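Thymidylate synthase thyX (Helicobacter pylori, PDB 3N3Y) probably catalyses the FAD-dependent reductive methylation of dUMP to dTMP, using methylenetetrahydrofolate as methyl donor and NADPH as reductant. Local coordinates at residues Y35-G39 against G40-K44; G75-Q78 against E79-H83; P108-E111 against T112-E115. One frame throughout, in Å; residues are numbered along the deposited sequence.

Contact 1: Y35-G39 against G40-K44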
loop_
_atom_site.group_PDB
_atom_site.type_symbol
_atom_site.label_atom_id
_atom_site.label_comp_id
_atom_site.label_asym_id
_atom_site.label_seq_id
_atom_site.Cartn_x
_atom_site.Cartn_y
_atom_site.Cartn_z
ATOM N N TYR A 35 28.645 -13.448 -11.411
ATOM C CA TYR A 35 28.703 -14.444 -10.344
ATOM C C TYR A 35 27.537 -15.436 -10.398
ATOM O O TYR A 35 27.448 -16.350 -9.574
ATOM C CB TYR A 35 28.718 -13.768 -8.974
ATOM C CG TYR A 35 29.918 -12.888 -8.693
ATOM C CD1 TYR A 35 31.213 -13.365 -8.854
ATOM C CD2 TYR A 35 29.754 -11.589 -8.227
ATOM C CE1 TYR A 35 32.311 -12.566 -8.579
ATOM C CE2 TYR A 35 30.844 -10.783 -7.949
ATOM C CZ TYR A 35 32.120 -11.276 -8.127
ATOM O OH TYR A 35 33.208 -10.472 -7.853
ATOM N N SER A 36 26.651 -15.249 -11.372
ATOM C CA SER A 36 25.434 -16.052 -11.488
ATOM C C SER A 36 25.736 -17.466 -11.983
ATOM O O SER A 36 26.636 -17.665 -12.793
ATOM C CB SER A 36 24.458 -15.363 -12.439
ATOM O OG SER A 36 23.369 -16.200 -12.768
ATOM N N ASP A 37 24.983 -18.446 -11.501
ATOM C CA ASP A 37 25.164 -19.813 -11.976
ATOM C C ASP A 37 23.953 -20.384 -12.733
ATOM O O ASP A 37 23.723 -21.600 -12.726
ATOM C CB ASP A 37 25.602 -20.742 -10.841
ATOM C CG ASP A 37 24.563 -20.866 -9.757
ATOM O OD1 ASP A 37 23.475 -20.263 -9.886
ATOM O OD2 ASP A 37 24.839 -21.580 -8.773
ATOM N N ASP A 38 23.192 -19.506 -13.386
ATOM C CA ASP A 38 22.179 -19.933 -14.348
ATOM C C ASP A 38 20.993 -20.603 -13.636
ATOM O O ASP A 38 20.371 -21.528 -14.172
ATOM C CB ASP A 38 22.824 -20.881 -15.385
ATOM C CG ASP A 38 22.000 -21.026 -16.677
ATOM O OD1 ASP A 38 21.088 -20.187 -16.926
ATOM O OD2 ASP A 38 22.285 -21.988 -17.445
ATOM N N GLY A 39 20.688 -20.129 -12.426
ATOM C CA GLY A 39 19.598 -20.674 -11.633
ATOM C C GLY A 39 19.993 -21.840 -10.734
ATOM O O GLY A 39 19.126 -22.529 -10.191
ATOM N N GLY A 40 21.298 -22.065 -10.578
ATOM C CA GLY A 40 21.807 -23.127 -9.721
ATOM C C GLY A 40 21.727 -22.819 -8.230
ATOM O O GLY A 40 21.080 -21.851 -7.819
ATOM N N CYS A 41 22.396 -23.637 -7.419
ATOM C CA CYS A 41 22.290 -23.535 -5.963
ATOM C C CYS A 41 22.821 -22.212 -5.394
ATOM O O CYS A 41 22.322 -21.720 -4.387
ATOM C CB CYS A 41 22.937 -24.751 -5.269
ATOM S SG CYS A 41 24.719 -24.974 -5.548
ATOM N N LYS A 42 23.828 -21.638 -6.046
ATOM C CA LYS A 42 24.359 -20.338 -5.629
ATOM C C LYS A 42 23.357 -19.212 -5.879
ATOM O O LYS A 42 23.317 -18.235 -5.133
ATOM C CB LYS A 42 25.691 -20.018 -6.316
ATOM C CG LYS A 42 26.814 -20.972 -5.949
ATOM C CD LYS A 42 28.177 -20.357 -6.204
ATOM C CE LYS A 42 28.440 -19.184 -5.261
ATOM N NZ LYS A 42 28.470 -19.587 -3.819
ATOM N N ASP A 43 22.555 -19.343 -6.931
ATOM C CA ASP A 43 21.487 -18.376 -7.170
ATOM C C ASP A 43 20.384 -18.520 -6.112
ATOM O O ASP A 43 19.895 -17.512 -5.589
ATOM C CB ASP A 43 20.926 -18.497 -8.596
ATOM C CG ASP A 43 21.834 -17.836 -9.646
ATOM O OD1 ASP A 43 22.756 -17.086 -9.253
ATOM O OD2 ASP A 43 21.623 -18.060 -10.863
ATOM N N LYS A 44 20.006 -19.765 -5.790
ATOM C CA LYS A 44 19.005 -20.013 -4.746
ATOM C C LYS A 44 19.504 -19.488 -3.414
ATOM O O LYS A 44 18.754 -18.899 -2.643
ATOM C CB LYS A 44 18.695 -21.508 -4.587
ATOM C CG LYS A 44 17.798 -22.120 -5.652
ATOM C CD LYS A 44 17.552 -23.597 -5.336
ATOM C CE LYS A 44 18.868 -24.296 -4.973
ATOM N NZ LYS A 44 18.721 -25.745 -4.644
#

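Contact 2: G75-Q78 against E79-H83. With UMP (2'-deoxyuridine 5'-monophosphate), chain H.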
loop_
_atom_site.group_PDB
_atom_site.type_symbol
_atom_site.label_atom_id
_atom_site.label_comp_id
_atom_site.label_asym_id
_atom_site.label_seq_id
_atom_site.Cartn_x
_atom_site.Cartn_y
_atom_site.Cartn_z
ATOM N N GLY A 75 -15.103 -15.850 10.502
ATOM C CA GLY A 75 -14.358 -15.307 11.618
ATOM C C GLY A 75 -12.881 -15.181 11.285
ATOM O O GLY A 75 -12.251 -14.165 11.597
ATOM N N ALA A 76 -12.327 -16.203 10.637
ATOM C CA ALA A 76 -10.912 -16.172 10.239
ATOM C C ALA A 76 -10.689 -15.232 9.055
ATOM O O ALA A 76 -9.627 -14.627 8.924
ATOM C CB ALA A 76 -10.403 -17.573 9.907
ATOM N N LEU A 77 -11.693 -15.125 8.187
ATOM C CA LEU A 77 -11.656 -14.150 7.105
ATOM C C LEU A 77 -11.496 -12.727 7.663
ATOM O O LEU A 77 -10.790 -11.917 7.092
ATOM C CB LEU A 77 -12.929 -14.242 6.260
ATOM C CG LEU A 77 -13.054 -13.202 5.147
ATOM C CD1 LEU A 77 -11.951 -13.451 4.101
ATOM C CD2 LEU A 77 -14.441 -13.224 4.507
ATOM N N GLN A 78 -12.163 -12.433 8.777
ATOM C CA GLN A 78 -12.046 -11.117 9.420
ATOM C C GLN A 78 -10.585 -10.790 9.683
ATOM O O GLN A 78 -10.149 -9.661 9.471
ATOM C CB GLN A 78 -12.800 -11.073 10.765
ATOM C CG GLN A 78 -14.321 -11.062 10.708
ATOM C CD GLN A 78 -14.890 -9.651 10.570
ATOM O OE1 GLN A 78 -14.180 -8.704 10.201
ATOM N NE2 GLN A 78 -16.167 -9.507 10.869
ATOM N N GLU A 79 -9.830 -11.781 10.151
ATOM C CA GLU A 79 -8.418 -11.578 10.472
ATOM C C GLU A 79 -7.513 -11.584 9.235
ATOM O O GLU A 79 -6.588 -10.782 9.131
ATOM C CB GLU A 79 -7.949 -12.624 11.483
ATOM C CG GLU A 79 -8.795 -12.652 12.751
ATOM C CD GLU A 79 -8.230 -13.585 13.819
ATOM O OE1 GLU A 79 -7.170 -14.200 13.561
ATOM O OE2 GLU A 79 -8.841 -13.698 14.913
ATOM N N LEU A 80 -7.768 -12.486 8.294
ATOM C CA LEU A 80 -6.967 -12.527 7.072
ATOM C C LEU A 80 -7.095 -11.210 6.291
ATOM O O LEU A 80 -6.102 -10.665 5.820
ATOM C CB LEU A 80 -7.375 -13.715 6.203
ATOM C CG LEU A 80 -6.591 -13.961 4.919
ATOM C CD1 LEU A 80 -5.129 -14.224 5.241
ATOM C CD2 LEU A 80 -7.202 -15.140 4.160
ATOM N N SER A 81 -8.323 -10.698 6.180
ATOM C CA SER A 81 -8.601 -9.382 5.576
ATOM C C SER A 81 -7.755 -8.221 6.101
ATOM O O SER A 81 -7.539 -7.249 5.374
ATOM C CB SER A 81 -10.077 -9.024 5.751
ATOM O OG SER A 81 -10.849 -9.808 4.871
ATOM N N ARG A 82 -7.283 -8.316 7.348
ATOM C CA ARG A 82 -6.471 -7.243 7.952
ATOM C C ARG A 82 -5.026 -7.166 7.427
ATOM O O ARG A 82 -4.320 -6.168 7.651
ATOM C CB ARG A 82 -6.486 -7.323 9.486
ATOM C CG ARG A 82 -7.879 -7.122 10.103
ATOM C CD ARG A 82 -8.370 -5.693 9.886
ATOM N NE ARG A 82 -7.465 -4.734 10.520
ATOM C CZ ARG A 82 -7.506 -4.403 11.803
ATOM N NH1 ARG A 82 -8.433 -4.920 12.585
ATOM N NH2 ARG A 82 -6.635 -3.542 12.307
ATOM N N HIS A 83 -4.578 -8.211 6.740
ATOM C CA HIS A 83 -3.301 -8.126 6.025
ATOM C C HIS A 83 -3.509 -7.422 4.690
ATOM O O HIS A 83 -4.023 -7.994 3.736
ATOM C CB HIS A 83 -2.663 -9.499 5.864
ATOM C CG HIS A 83 -2.196 -10.074 7.159
ATOM N ND1 HIS A 83 -0.893 -9.960 7.595
ATOM C CD2 HIS A 83 -2.867 -10.731 8.136
ATOM C CE1 HIS A 83 -0.778 -10.540 8.779
ATOM N NE2 HIS A 83 -1.962 -11.008 9.132
HETATM N N1 UMP H . -7.732 -9.192 14.700
HETATM C C2 UMP H . -6.865 -9.982 13.973
HETATM N N3 UMP H . -6.257 -11.063 14.571
HETATM C C4 UMP H . -6.519 -11.357 15.896
HETATM C C5 UMP H . -7.395 -10.555 16.625
HETATM C C6 UMP H . -8.008 -9.471 16.012
HETATM O O2 UMP H . -6.645 -9.711 12.793
HETATM O O4 UMP H . -5.975 -12.328 16.416
HETATM C "C1'" UMP H . -8.373 -8.065 14.011
HETATM C "C2'" UMP H . -9.447 -8.635 13.077
HETATM C "C3'" UMP H . -10.685 -7.811 13.366
HETATM C "C4'" UMP H . -10.425 -7.251 14.754
HETATM O "O3'" UMP H . -10.806 -6.753 12.439
HETATM O "O4'" UMP H . -9.021 -7.250 14.961
HETATM C "C5'" UMP H . -11.115 -8.090 15.827
HETATM O "O5'" UMP H . -10.902 -9.462 15.554
HETATM P P UMP H . -11.429 -10.627 16.557
HETATM O OP1 UMP H . -12.903 -10.410 16.757
HETATM O OP2 UMP H . -10.682 -10.595 17.873
HETATM O OP3 UMP H . -11.149 -11.947 15.926
#

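Contact 3: P108-E111 against T112-E115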
loop_
_atom_site.group_PDB
_atom_site.type_symbol
_atom_site.label_atom_id
_atom_site.label_comp_id
_atom_site.label_asym_id
_atom_site.label_seq_id
_atom_site.Cartn_x
_atom_site.Cartn_y
_atom_site.Cartn_z
ATOM N N PRO A 108 -33.421 -32.654 14.080
ATOM C CA PRO A 108 -32.738 -32.477 15.360
ATOM C C PRO A 108 -31.247 -32.717 15.225
ATOM O O PRO A 108 -30.800 -33.375 14.285
ATOM C CB PRO A 108 -33.363 -33.568 16.227
ATOM C CG PRO A 108 -33.633 -34.672 15.260
ATOM C CD PRO A 108 -34.004 -34.003 13.951
ATOM N N LEU A 109 -30.484 -32.166 16.157
ATOM C CA LEU A 109 -29.060 -32.425 16.213
ATOM C C LEU A 109 -28.879 -33.911 16.406
ATOM O O LEU A 109 -29.574 -34.530 17.215
ATOM C CB LEU A 109 -28.422 -31.673 17.383
ATOM C CG LEU A 109 -28.570 -30.146 17.354
ATOM C CD1 LEU A 109 -27.722 -29.491 18.432
ATOM C CD2 LEU A 109 -28.207 -29.599 15.979
ATOM N N ASN A 110 -27.973 -34.484 15.633
ATOM C CA ASN A 110 -27.589 -35.872 15.780
ATOM C C ASN A 110 -26.431 -36.092 14.831
ATOM O O ASN A 110 -26.150 -35.227 13.996
ATOM C CB ASN A 110 -28.762 -36.817 15.487
ATOM C CG ASN A 110 -29.296 -36.668 14.077
ATOM O OD1 ASN A 110 -28.563 -36.312 13.159
ATOM N ND2 ASN A 110 -30.578 -36.944 13.898
ATOM N N GLU A 111 -25.760 -37.230 14.957
ATOM C CA GLU A 111 -24.511 -37.470 14.245
ATOM C C GLU A 111 -24.569 -37.178 12.744
ATOM O O GLU A 111 -23.645 -36.576 12.186
ATOM C CB GLU A 111 -24.032 -38.895 14.483
ATOM C CG GLU A 111 -23.633 -39.173 15.915
ATOM C CD GLU A 111 -23.300 -40.639 16.135
ATOM O OE1 GLU A 111 -24.041 -41.315 16.891
ATOM O OE2 GLU A 111 -22.310 -41.117 15.531
ATOM N N THR A 112 -25.649 -37.603 12.102
ATOM C CA THR A 112 -25.828 -37.396 10.673
ATOM C C THR A 112 -26.003 -35.918 10.321
ATOM O O THR A 112 -25.388 -35.421 9.384
ATOM C CB THR A 112 -27.076 -38.124 10.163
ATOM O OG1 THR A 112 -27.103 -39.465 10.668
ATOM C CG2 THR A 112 -27.089 -38.137 8.641
ATOM N N ASN A 113 -26.873 -35.228 11.048
ATOM C CA ASN A 113 -27.117 -33.813 10.789
ATOM C C ASN A 113 -25.912 -32.948 11.143
ATOM O O ASN A 113 -25.672 -31.933 10.510
ATOM C CB ASN A 113 -28.360 -33.326 11.530
ATOM C CG ASN A 113 -29.639 -33.805 10.885
ATOM O OD1 ASN A 113 -30.693 -33.856 11.524
ATOM N ND2 ASN A 113 -29.556 -34.157 9.608
ATOM N N LEU A 114 -25.158 -33.365 12.151
ATOM C CA LEU A 114 -23.944 -32.665 12.536
ATOM C C LEU A 114 -22.908 -32.810 11.426
ATOM O O LEU A 114 -22.184 -31.868 11.125
ATOM C CB LEU A 114 -23.403 -33.214 13.849
ATOM C CG LEU A 114 -23.197 -32.352 15.107
ATOM C CD1 LEU A 114 -24.198 -31.221 15.252
ATOM C CD2 LEU A 114 -23.206 -33.236 16.370
ATOM N N GLU A 115 -22.848 -33.984 10.803
ATOM C CA GLU A 115 -21.930 -34.175 9.696
ATOM C C GLU A 115 -22.376 -33.332 8.514
ATOM O O GLU A 115 -21.564 -32.650 7.898
ATOM C CB GLU A 115 -21.819 -35.646 9.291
ATOM C CG GLU A 115 -20.873 -35.898 8.094
ATOM C CD GLU A 115 -19.396 -35.560 8.392
ATOM O OE1 GLU A 115 -18.972 -35.668 9.572
ATOM O OE2 GLU A 115 -18.656 -35.192 7.440
#

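Contact 1: Y35-G39 against G40-K44
Asp37 and Asp43 meet in the tight loop that leads into helix 41-51, with Gly40 at its N-cap. Gly40 has no side chain, which leaves room for Asp37 OD2, whose carboxylate meets the first turn from the loop.

Among the bonds to the helix, Asp37 OD2 accepts from Lys42 N at 2.9 Å, on the syn side and 17° out of the carboxylate plane. Asp37 OD1 takes a weak bond from Asp43 N. With chi1 at 64°, CG sits between the backbone N and the carbonyl carbon, which turns the carboxylate over the helix start.

The return bonds belong to Asp43. Its OD2 accepts from Gly39 N (2.8 Å, anti side) and, on the syn lone pair, from Ser36 OG (3.2 Å). Glycine suits position 39, where phi is 89° and a CB would press on the carbonyl O of Asp38.

As for charge, Asp43 OD1 forms a salt bridge with Arg27 of helix 20-30, and this positive charge, with the helix start, probably eases the meeting of two acids. The two side chains pass each other in opposite directions, Asp37 OD1 coming within 3.0 Å of Asp43 OD2.

Contact 2: G75-Q78 against E79-H83
Ala76 and Leu77 are joined to Leu80 and Ser81 by close, nearly straight backbone bonds, and this is the tight side of the contact. Leu80 N reaches Ala76 O at 2.9 Å, and Ser81 N reaches Leu77 O at the same length. The latter carbonyl has a second polar neighbour: with chi1 at -74° Ser81 OG lies beside its own backbone N and comes back to within 3.1 Å of Leu77 O. The small serine thus keeps its hydroxyl close to the helix backbone, while Leu77 CD1 lies 3.9 Å from Ser81 OG and the apolar Leu80 packs on Leu166 and Tyr168 of strand 163-171.

Leu80 to His83 form a type I turn, closed by His83 N to Leu80 O at 3.0 Å. The turn carries the start of the ThyX signature RHRX7S, which runs from Arg82-His83-Arg84 to Ser92.

On the other side the two segments touch little, and their long side chains reach for ligands and for the second subunit. Glu79, extended beyond CG, lies across one face of the uracil, its CD 3.3 Å from UMP N3. Arg82 curls at chi2 and chi3, so that its guanidinium presents an edge to the sugar: NH1 donates to UMP O3' at 3.0 Å and also to O2 of FAD. Gln78 NE2 bonds to Arg74 O of the second subunit, and His83 NE2 is hydrogen-bonded to NE of Arg182, whose NH2 binds dUMP and which is predicted to help ionise N3 of the base, a bond that may help to hold that arginine in place.

Contact 3: P108-E111 against T112-E115
Asn110 meets Asn113 as the N-cap of helix 111-117, and one residue further out on each side Leu109 and Leu114 form the hydrophobic staple, the apolar N'-N4 pair that brackets such a cap.

The polar part is the capping bond. Asn110 OD1 accepts from Asn113 N at 2.9 Å, with an N-H...O angle of 169°, the donor lying nearly on the extension of the side-chain C=O. A chi1 of 60° at Asn110 folds the short amide back over the first turn, where helix N-H groups have no preceding carbonyl to meet. Asparagine fits because its carbonyl stands at just the reach needed, and the same OD1 lies 3.4 Å from CB of Asn113.

Backbone bonds then take over. Leu114 N goes to Asn110 O at 2.8 Å, so the cap residue is held at both its side-chain and main-chain oxygens. One residue on, Glu115 N bonds to Glu111 O at 3.0 Å and the regular helix pattern is under way.

Charge also favours the site: Glu111, the first helical residue, carries an acid near the positive end of the helix dipole, probably a mildly stabilising placement, and a charged side chain suits this exposed position.

The apolar contact faces the neighbouring helix 127-145. Leu109 packs on Ala131, Val134 and Leu135, and Leu114 shares Val134, so the staple ties the incoming loop and the first helical turn to one greasy surface. Between the two leucines the touch is light, CD2 of Leu109 standing 4.4 Å from CD1 of Leu114.

In the fold
Contacts 1, 2 and 3 follow one another along the chain, and each involves a different helix: 41-51, 74-80 and 111-117. Contact 2 sits near the middle, about 9 Å from the centre of the chain, where helix 74-80 follows directly on strand 64-73 of the antiparallel sheet. The other two are surface helix starts on opposite sides of that centre, about 56 Å apart between their centres. Contact 2 lies about 38 Å from contact 1 and about 29 Å from contact 3, centre to centre, and none touches another. Contact 2 lines the dUMP and FAD sites at a subunit interface of the tetramer, whereas contacts 1 and 3 lie at the starts of peripheral helices, away from the annotated sites.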